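Local coordinates for protein probable ribosomal RNA small subunit methyltransferase (Thermus thermophilus, PDB 3DMH) that methylates N2 of a guanosine in 16S ribosomal RNA, using S-adenosylmethionine as the methyl donor, at residues Asp290-Thr304 with Val325-Val339. Numbering follows the deposited sequence.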
ATOM      1  N   ASP A 290       1.244  10.379  -8.314  1.00 18.20           N
ATOM      2  CA  ASP A 290       0.616  10.726  -9.590  1.00 18.87           C
ATOM      3  C   ASP A 290       1.246  10.058 -10.802  1.00 18.40           C
ATOM      4  O   ASP A 290       1.041  10.499 -11.937  1.00 19.19           O
ATOM      5  CB  ASP A 290       0.619  12.245  -9.795  1.00 18.81           C
ATOM      6  CG  ASP A 290       2.014  12.838  -9.808  1.00 20.84           C
ATOM      7  OD1 ASP A 290       2.966  12.218  -9.272  1.00 20.80           O
ATOM      8  OD2 ASP A 290       2.182  13.954 -10.345  1.00 22.19           O
ATOM      9  N   GLU A 291       1.992   8.981 -10.574  1.00 18.86           N
ATOM     10  CA  GLU A 291       2.699   8.291 -11.660  1.00 19.47           C
ATOM     11  C   GLU A 291       1.784   7.896 -12.818  1.00 19.58           C
ATOM     12  O   GLU A 291       2.187   7.950 -13.989  1.00 20.31           O
ATOM     13  CB  GLU A 291       3.408   7.067 -11.070  1.00 19.44           C
ATOM     14  CG  GLU A 291       3.972   6.077 -12.043  1.00 21.86           C
ATOM     15  CD  GLU A 291       3.211   4.787 -12.066  1.00 25.00           C
ATOM     16  OE1 GLU A 291       2.419   4.503 -11.126  1.00 24.77           O
ATOM     17  OE2 GLU A 291       3.430   4.046 -13.043  1.00 29.99           O
ATOM     18  N   ALA A 292       0.550   7.510 -12.484  1.00 19.32           N
ATOM     19  CA  ALA A 292      -0.402   7.026 -13.500  1.00 20.79           C
ATOM     20  C   ALA A 292      -1.024   8.137 -14.343  1.00 20.65           C
ATOM     21  O   ALA A 292      -1.645   7.854 -15.374  1.00 22.68           O
ATOM     22  CB  ALA A 292      -1.509   6.221 -12.840  1.00 21.55           C
ATOM     23  N   LEU A 293      -0.885   9.391 -13.909  1.00 20.51           N
ATOM     24  CA  LEU A 293      -1.550  10.503 -14.603  1.00 21.24           C
ATOM     25  C   LEU A 293      -0.731  10.964 -15.788  1.00 21.71           C
ATOM     26  O   LEU A 293       0.485  10.739 -15.852  1.00 21.99           O
ATOM     27  CB  LEU A 293      -1.797  11.690 -13.667  1.00 21.30           C
ATOM     28  CG  LEU A 293      -2.519  11.421 -12.343  1.00 20.92           C
ATOM     29  CD1 LEU A 293      -2.695  12.704 -11.573  1.00 22.35           C
ATOM     30  CD2 LEU A 293      -3.856  10.705 -12.499  1.00 24.49           C
ATOM     31  N   THR A 294      -1.397  11.625 -16.732  1.00 22.00           N
ATOM     32  CA  THR A 294      -0.670  12.265 -17.812  1.00 23.30           C
ATOM     33  C   THR A 294       0.099  13.430 -17.214  1.00 23.56           C
ATOM     34  O   THR A 294      -0.241  13.924 -16.132  1.00 23.91           O
ATOM     35  CB  THR A 294      -1.613  12.805 -18.906  1.00 23.11           C
ATOM     36  OG1 THR A 294      -2.553  13.706 -18.306  1.00 24.00           O
ATOM     37  CG2 THR A 294      -2.352  11.664 -19.575  1.00 24.31           C
ATOM     38  N   GLU A 295       1.136  13.877 -17.915  1.00 24.67           N
ATOM     39  CA  GLU A 295       1.880  15.061 -17.513  1.00 25.55           C
ATOM     40  C   GLU A 295       0.949  16.276 -17.345  1.00 25.30           C
ATOM     41  O   GLU A 295       1.127  17.079 -16.429  1.00 25.37           O
ATOM     42  CB  GLU A 295       2.942  15.358 -18.582  1.00 25.78           C
ATOM     43  CG  GLU A 295       3.955  16.423 -18.213  1.00 29.69           C
ATOM     44  CD  GLU A 295       5.122  16.458 -19.172  1.00 33.99           C
ATOM     45  OE1 GLU A 295       5.783  15.409 -19.360  1.00 37.24           O
ATOM     46  OE2 GLU A 295       5.380  17.537 -19.753  1.00 36.42           O
ATOM     47  N   GLU A 296      -0.064  16.359 -18.202  1.00 25.25           N
ATOM     48  CA  GLU A 296      -0.916  17.549 -18.306  1.00 25.90           C
ATOM     49  C   GLU A 296      -2.098  17.630 -17.329  1.00 25.24           C
ATOM     50  O   GLU A 296      -2.669  18.710 -17.145  1.00 25.43           O
ATOM     51  CB  GLU A 296      -1.427  17.736 -19.744  1.00 26.19           C
ATOM     52  CG  GLU A 296      -2.180  16.538 -20.340  1.00 28.85           C
ATOM     53  CD  GLU A 296      -1.275  15.581 -21.129  1.00 31.10           C
ATOM     54  OE1 GLU A 296      -0.067  15.481 -20.810  1.00 30.85           O
ATOM     55  OE2 GLU A 296      -1.777  14.920 -22.070  1.00 32.72           O
ATOM     56  N   ALA A 297      -2.464  16.508 -16.702  1.00 24.41           N
ATOM     57  CA  ALA A 297      -3.689  16.472 -15.898  1.00 23.34           C
ATOM     58  C   ALA A 297      -3.639  17.485 -14.755  1.00 23.20           C
ATOM     59  O   ALA A 297      -2.663  17.523 -13.998  1.00 22.91           O
ATOM     60  CB  ALA A 297      -3.945  15.073 -15.356  1.00 23.12           C
ATOM     61  N   ARG A 298      -4.685  18.310 -14.656  1.00 22.71           N
ATOM     62  CA  ARG A 298      -4.844  19.261 -13.551  1.00 22.45           C
ATOM     63  C   ARG A 298      -6.227  19.145 -12.906  1.00 21.77           C
ATOM     64  O   ARG A 298      -7.141  18.531 -13.466  1.00 21.99           O
ATOM     65  CB  ARG A 298      -4.616  20.703 -14.018  1.00 22.40           C
ATOM     66  CG  ARG A 298      -3.277  20.972 -14.672  1.00 24.44           C
ATOM     67  CD  ARG A 298      -2.136  20.914 -13.675  1.00 26.61           C
ATOM     68  NE  ARG A 298      -0.873  21.262 -14.323  1.00 28.82           N
ATOM     69  CZ  ARG A 298      -0.022  20.377 -14.840  1.00 30.27           C
ATOM     70  NH1 ARG A 298      -0.287  19.072 -14.787  1.00 29.43           N
ATOM     71  NH2 ARG A 298       1.100  20.801 -15.416  1.00 30.84           N
ATOM     72  N   PHE A 299      -6.375  19.720 -11.718  1.00 20.96           N
ATOM     73  CA  PHE A 299      -7.587  19.513 -10.938  1.00 21.04           C
ATOM     74  C   PHE A 299      -8.030  20.801 -10.281  1.00 21.18           C
ATOM     75  O   PHE A 299      -7.234  21.731 -10.123  1.00 21.15           O
ATOM     76  CB  PHE A 299      -7.350  18.411  -9.888  1.00 20.55           C
ATOM     77  CG  PHE A 299      -6.968  17.085 -10.494  1.00 20.46           C
ATOM     78  CD1 PHE A 299      -7.943  16.146 -10.804  1.00 21.16           C
ATOM     79  CD2 PHE A 299      -5.634  16.805 -10.818  1.00 20.98           C
ATOM     80  CE1 PHE A 299      -7.609  14.936 -11.393  1.00 20.32           C
ATOM     81  CE2 PHE A 299      -5.280  15.594 -11.435  1.00 20.84           C
ATOM     82  CZ  PHE A 299      -6.270  14.659 -11.721  1.00 21.33           C
ATOM     83  N   ASP A 300      -9.314  20.840  -9.915  1.00 21.45           N
ATOM     84  CA  ASP A 300      -9.916  21.958  -9.192  1.00 21.37           C
ATOM     85  C   ASP A 300      -9.784  21.787  -7.671  1.00 21.04           C
ATOM     86  O   ASP A 300      -9.643  22.772  -6.936  1.00 21.89           O
ATOM     87  CB  ASP A 300     -11.402  22.070  -9.551  1.00 21.32           C
ATOM     88  CG  ASP A 300     -11.640  22.161 -11.053  1.00 22.25           C
ATOM     89  OD1 ASP A 300     -11.033  23.047 -11.696  1.00 23.20           O
ATOM     90  OD2 ASP A 300     -12.430  21.343 -11.590  1.00 21.76           O
ATOM     91  N   ILE A 301      -9.854  20.542  -7.204  1.00 21.00           N
ATOM     92  CA  ILE A 301      -9.811  20.250  -5.771  1.00 20.40           C
ATOM     93  C   ILE A 301      -8.940  19.022  -5.576  1.00 20.16           C
ATOM     94  O   ILE A 301      -9.105  18.033  -6.283  1.00 19.90           O
ATOM     95  CB  ILE A 301     -11.224  19.947  -5.212  1.00 21.21           C
ATOM     96  CG1 ILE A 301     -12.130  21.171  -5.352  1.00 21.29           C
ATOM     97  CG2 ILE A 301     -11.165  19.532  -3.743  1.00 20.47           C
ATOM     98  CD1 ILE A 301     -13.602  20.853  -5.158  1.00 25.27           C
ATOM     99  N   ILE A 302      -8.026  19.083  -4.613  1.00 19.26           N
ATOM    100  CA  ILE A 302      -7.219  17.912  -4.262  1.00 19.24           C
ATOM    101  C   ILE A 302      -7.343  17.661  -2.771  1.00 19.68           C
ATOM    102  O   ILE A 302      -7.266  18.603  -1.967  1.00 19.82           O
ATOM    103  CB  ILE A 302      -5.749  18.095  -4.682  1.00 19.23           C
ATOM    104  CG1 ILE A 302      -5.693  18.217  -6.209  1.00 19.37           C
ATOM    105  CG2 ILE A 302      -4.891  16.902  -4.180  1.00 19.99           C
ATOM    106  CD1 ILE A 302      -4.302  18.305  -6.800  1.00 20.42           C
ATOM    107  N   VAL A 303      -7.626  16.415  -2.409  1.00 19.15           N
ATOM    108  CA  VAL A 303      -7.835  16.073  -0.997  1.00 19.49           C
ATOM    109  C   VAL A 303      -6.881  14.962  -0.626  1.00 19.42           C
ATOM    110  O   VAL A 303      -6.540  14.120  -1.468  1.00 19.43           O
ATOM    111  CB  VAL A 303      -9.298  15.615  -0.692  1.00 20.18           C
ATOM    112  CG1 VAL A 303     -10.281  16.731  -0.998  1.00 20.33           C
ATOM    113  CG2 VAL A 303      -9.652  14.338  -1.483  1.00 20.92           C
ATOM    114  N   THR A 304      -6.466  14.937   0.638  1.00 19.00           N
ATOM    115  CA  THR A 304      -5.649  13.821   1.085  1.00 18.71           C
ATOM    116  C   THR A 304      -5.680  13.645   2.589  1.00 19.71           C
ATOM    117  O   THR A 304      -5.673  14.621   3.333  1.00 19.33           O
ATOM    118  CB  THR A 304      -4.176  13.940   0.589  1.00 19.44           C
ATOM    119  OG1 THR A 304      -3.470  12.730   0.905  1.00 20.35           O
ATOM    120  CG2 THR A 304      -3.448  15.157   1.224  1.00 19.02           C
ATOM    121  N   VAL A 325       3.001  17.289  -5.078  1.00 20.86           N
ATOM    122  CA  VAL A 325       2.160  16.950  -6.219  1.00 21.16           C
ATOM    123  C   VAL A 325       0.859  17.773  -6.222  1.00 21.14           C
ATOM    124  O   VAL A 325       0.450  18.272  -7.260  1.00 21.14           O
ATOM    125  CB  VAL A 325       1.928  15.420  -6.293  1.00 21.25           C
ATOM    126  CG1 VAL A 325       0.800  15.071  -7.268  1.00 23.53           C
ATOM    127  CG2 VAL A 325       3.219  14.732  -6.708  1.00 22.77           C
ATOM    128  N   ALA A 326       0.236  17.952  -5.054  1.00 20.91           N
ATOM    129  CA  ALA A 326      -0.987  18.730  -4.966  1.00 21.41           C
ATOM    130  C   ALA A 326      -0.780  20.140  -5.511  1.00 21.90           C
ATOM    131  O   ALA A 326      -1.603  20.652  -6.287  1.00 22.30           O
ATOM    132  CB  ALA A 326      -1.466  18.785  -3.530  1.00 21.18           C
ATOM    133  N   ALA A 327       0.311  20.776  -5.101  1.00 21.61           N
ATOM    134  CA  ALA A 327       0.620  22.126  -5.580  1.00 22.67           C
ATOM    135  C   ALA A 327       0.783  22.156  -7.101  1.00 22.50           C
ATOM    136  O   ALA A 327       0.307  23.082  -7.778  1.00 23.19           O
ATOM    137  CB  ALA A 327       1.879  22.636  -4.900  1.00 22.80           C
ATOM    138  N   ALA A 328       1.458  21.139  -7.627  1.00 22.09           N
ATOM    139  CA  ALA A 328       1.774  21.063  -9.046  1.00 23.14           C
ATOM    140  C   ALA A 328       0.578  20.694  -9.924  1.00 23.75           C
ATOM    141  O   ALA A 328       0.528  21.076 -11.098  1.00 24.56           O
ATOM    142  CB  ALA A 328       2.937  20.083  -9.279  1.00 22.48           C
ATOM    143  N   ARG A 329      -0.388  19.979  -9.354  1.00 23.65           N
ATOM    144  CA  ARG A 329      -1.502  19.435 -10.124  1.00 23.92           C
ATOM    145  C   ARG A 329      -2.740  20.315 -10.065  1.00 24.12           C
ATOM    146  O   ARG A 329      -3.702  20.053 -10.784  1.00 24.82           O
ATOM    147  CB  ARG A 329      -1.869  18.032  -9.631  1.00 24.19           C
ATOM    148  CG  ARG A 329      -0.832  16.921  -9.892  1.00 25.53           C
ATOM    149  CD  ARG A 329      -0.999  16.411 -11.296  1.00 24.86           C
ATOM    150  NE  ARG A 329      -0.014  15.393 -11.666  1.00 23.12           N
ATOM    151  CZ  ARG A 329       0.192  14.985 -12.915  1.00 21.73           C
ATOM    152  NH1 ARG A 329      -0.511  15.503 -13.933  1.00 21.55           N
ATOM    153  NH2 ARG A 329       1.109  14.057 -13.165  1.00 21.98           N
ATOM    154  N   LEU A 330      -2.737  21.328  -9.195  1.00 24.10           N
ATOM    155  CA  LEU A 330      -3.885  22.247  -9.092  1.00 24.17           C
ATOM    156  C   LEU A 330      -3.850  23.344 -10.142  1.00 24.72           C
ATOM    157  O   LEU A 330      -2.798  23.954 -10.381  1.00 25.64           O
ATOM    158  CB  LEU A 330      -3.970  22.897  -7.706  1.00 24.29           C
ATOM    159  CG  LEU A 330      -4.634  22.048  -6.617  1.00 24.56           C
ATOM    160  CD1 LEU A 330      -4.384  22.621  -5.207  1.00 25.75           C
ATOM    161  CD2 LEU A 330      -6.128  21.883  -6.885  1.00 23.72           C
ATOM    162  N   ARG A 331      -5.005  23.593 -10.758  1.00 24.49           N
ATOM    163  CA  ARG A 331      -5.176  24.750 -11.634  1.00 25.11           C
ATOM    164  C   ARG A 331      -5.214  26.019 -10.793  1.00 24.79           C
ATOM    165  O   ARG A 331      -5.560  25.972  -9.613  1.00 24.97           O
ATOM    166  CB  ARG A 331      -6.458  24.623 -12.466  1.00 24.95           C
ATOM    167  CG  ARG A 331      -6.285  23.733 -13.679  1.00 27.27           C
ATOM    168  CD  ARG A 331      -7.499  23.762 -14.593  1.00 29.14           C
ATOM    169  NE  ARG A 331      -8.577  22.967 -14.027  1.00 29.96           N
ATOM    170  CZ  ARG A 331      -8.913  21.742 -14.421  1.00 29.46           C
ATOM    171  NH1 ARG A 331      -8.287  21.138 -15.424  1.00 28.09           N
ATOM    172  NH2 ARG A 331      -9.902  21.119 -13.801  1.00 29.15           N
ATOM    173  N   PRO A 332      -4.849  27.172 -11.385  1.00 24.82           N
ATOM    174  CA  PRO A 332      -5.017  28.412 -10.624  1.00 24.65           C
ATOM    175  C   PRO A 332      -6.431  28.541 -10.056  1.00 24.43           C
ATOM    176  O   PRO A 332      -7.409  28.241 -10.754  1.00 24.63           O
ATOM    177  CB  PRO A 332      -4.782  29.502 -11.671  1.00 24.74           C
ATOM    178  CG  PRO A 332      -3.911  28.869 -12.690  1.00 24.99           C
ATOM    179  CD  PRO A 332      -4.281  27.412 -12.726  1.00 24.91           C
ATOM    180  N   GLY A 333      -6.533  28.969  -8.800  1.00 23.77           N
ATOM    181  CA  GLY A 333      -7.819  29.031  -8.109  1.00 23.70           C
ATOM    182  C   GLY A 333      -8.206  27.709  -7.460  1.00 23.41           C
ATOM    183  O   GLY A 333      -9.165  27.650  -6.682  1.00 24.46           O
ATOM    184  N   GLY A 334      -7.472  26.649  -7.780  1.00 23.03           N
ATOM    185  CA  GLY A 334      -7.728  25.332  -7.179  1.00 22.37           C
ATOM    186  C   GLY A 334      -7.420  25.284  -5.693  1.00 22.25           C
ATOM    187  O   GLY A 334      -6.662  26.111  -5.170  1.00 22.51           O
ATOM    188  N   VAL A 335      -8.019  24.320  -5.003  1.00 21.23           N
ATOM    189  CA  VAL A 335      -7.861  24.228  -3.553  1.00 21.13           C
ATOM    190  C   VAL A 335      -7.389  22.853  -3.083  1.00 20.95           C
ATOM    191  O   VAL A 335      -7.649  21.832  -3.730  1.00 21.05           O
ATOM    192  CB  VAL A 335      -9.149  24.653  -2.813  1.00 20.53           C
ATOM    193  CG1 VAL A 335      -9.454  26.126  -3.060  1.00 21.33           C
ATOM    194  CG2 VAL A 335     -10.346  23.787  -3.211  1.00 21.15           C
ATOM    195  N   PHE A 336      -6.688  22.858  -1.951  1.00 20.34           N
ATOM    196  CA  PHE A 336      -6.074  21.656  -1.380  1.00 20.20           C
ATOM    197  C   PHE A 336      -6.515  21.497   0.067  1.00 19.95           C
ATOM    198  O   PHE A 336      -6.449  22.458   0.852  1.00 20.81           O
ATOM    199  CB  PHE A 336      -4.561  21.826  -1.440  1.00 19.93           C
ATOM    200  CG  PHE A 336      -3.770  20.674  -0.873  1.00 20.04           C
ATOM    201  CD1 PHE A 336      -4.092  19.354  -1.198  1.00 18.97           C
ATOM    202  CD2 PHE A 336      -2.676  20.920  -0.048  1.00 20.81           C
ATOM    203  CE1 PHE A 336      -3.332  18.278  -0.710  1.00 20.69           C
ATOM    204  CE2 PHE A 336      -1.901  19.866   0.457  1.00 19.79           C
ATOM    205  CZ  PHE A 336      -2.223  18.540   0.122  1.00 20.57           C
ATOM    206  N   PHE A 337      -6.955  20.288   0.423  1.00 19.39           N
ATOM    207  CA  PHE A 337      -7.319  19.953   1.801  1.00 19.17           C
ATOM    208  C   PHE A 337      -6.480  18.767   2.256  1.00 19.31           C
ATOM    209  O   PHE A 337      -6.435  17.748   1.556  1.00 19.58           O
ATOM    210  CB  PHE A 337      -8.790  19.518   1.908  1.00 19.74           C
ATOM    211  CG  PHE A 337      -9.773  20.595   1.603  1.00 18.72           C
ATOM    212  CD1 PHE A 337     -10.392  21.313   2.626  1.00 18.37           C
ATOM    213  CD2 PHE A 337     -10.095  20.899   0.283  1.00 19.91           C
ATOM    214  CE1 PHE A 337     -11.308  22.315   2.326  1.00 19.23           C
ATOM    215  CE2 PHE A 337     -11.010  21.880  -0.018  1.00 20.24           C
ATOM    216  CZ  PHE A 337     -11.626  22.601   1.007  1.00 20.74           C
ATOM    217  N   LEU A 338      -5.845  18.887   3.423  1.00 19.00           N
ATOM    218  CA  LEU A 338      -5.028  17.802   3.977  1.00 19.09           C
ATOM    219  C   LEU A 338      -5.371  17.602   5.444  1.00 19.13           C
ATOM    220  O   LEU A 338      -5.539  18.577   6.175  1.00 19.45           O
ATOM    221  CB  LEU A 338      -3.547  18.160   3.830  1.00 19.22           C
ATOM    222  CG  LEU A 338      -2.508  17.216   4.445  1.00 20.44           C
ATOM    223  CD1 LEU A 338      -1.188  17.230   3.671  1.00 21.45           C
ATOM    224  CD2 LEU A 338      -2.274  17.612   5.901  1.00 21.60           C
ATOM    225  N   VAL A 339      -5.473  16.353   5.888  1.00 19.40           N
ATOM    226  CA  VAL A 339      -5.766  16.104   7.304  1.00 18.94           C
ATOM    227  C   VAL A 339      -4.658  15.256   7.915  1.00 19.08           C
ATOM    228  O   VAL A 339      -4.170  14.310   7.279  1.00 19.32           O
ATOM    229  CB  VAL A 339      -7.179  15.487   7.500  1.00 18.80           C
ATOM    230  CG1 VAL A 339      -7.297  14.110   6.840  1.00 18.88           C
ATOM    231  CG2 VAL A 339      -7.553  15.406   8.989  1.00 19.44           C
TER
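Strands 301-304 and 334-339 run parallel, 7° apart with axes 4.8 Å from each other, as neighbours in the seven-stranded sheet of a Rossmann-like methyltransferase domain; helix 317-329 makes the beta-alpha-beta crossover between them. Val-335 N bonds Asp-300 O; Ile-302 and Thr-304 then each give N and accept at O, to Val-335 O and Phe-337 N, and to Phe-337 O and Val-339 N. Phe-299 N to Arg-329 O and Arg-331 N to Phe-299 O extend the pairing past the Arg-331 to Gly-334 turn. Ile-302 fills the angle between sheet and helix: its CD1 lies 3.7 Å from Arg-329 CB, while CG2 meets Ala-326 CB and the Phe-336 ring. On the other face, Ile-301 CG1 lies alongside Val-335 CG2.

Bent at chi2 (-83°), Arg-329 reaches from the helix end into the 290-298 loop. NE (2.9 Å) and NH2 (3.0 Å) both grip Asp-290 OD2, whose carboxylate stands 85° to the guanidinium. NH1 bonds Thr-294 O at 2.7 Å and Ala-297 O at 3.0 Å, and Leu-293 CD1 lies over the rim of one guanidinium face. Replacing Arg-329 by an alanine would probably leave Asp-290 OD2 without its salt-bridge partner and strip Thr-294 O of its NH1 bond. Asp-290 OD1 also bonds His-9. Arg-331 NH2 forms a salt bridge with Asp-300 OD1 (3.1 Å), and Gln-236 hydrogen-bonds both side chains. Ala-297 O also accepts from Arg-298 NH1, which approaches from above the carbonyl plane, whereas Arg-329 NH1 uses an in-plane lone pair.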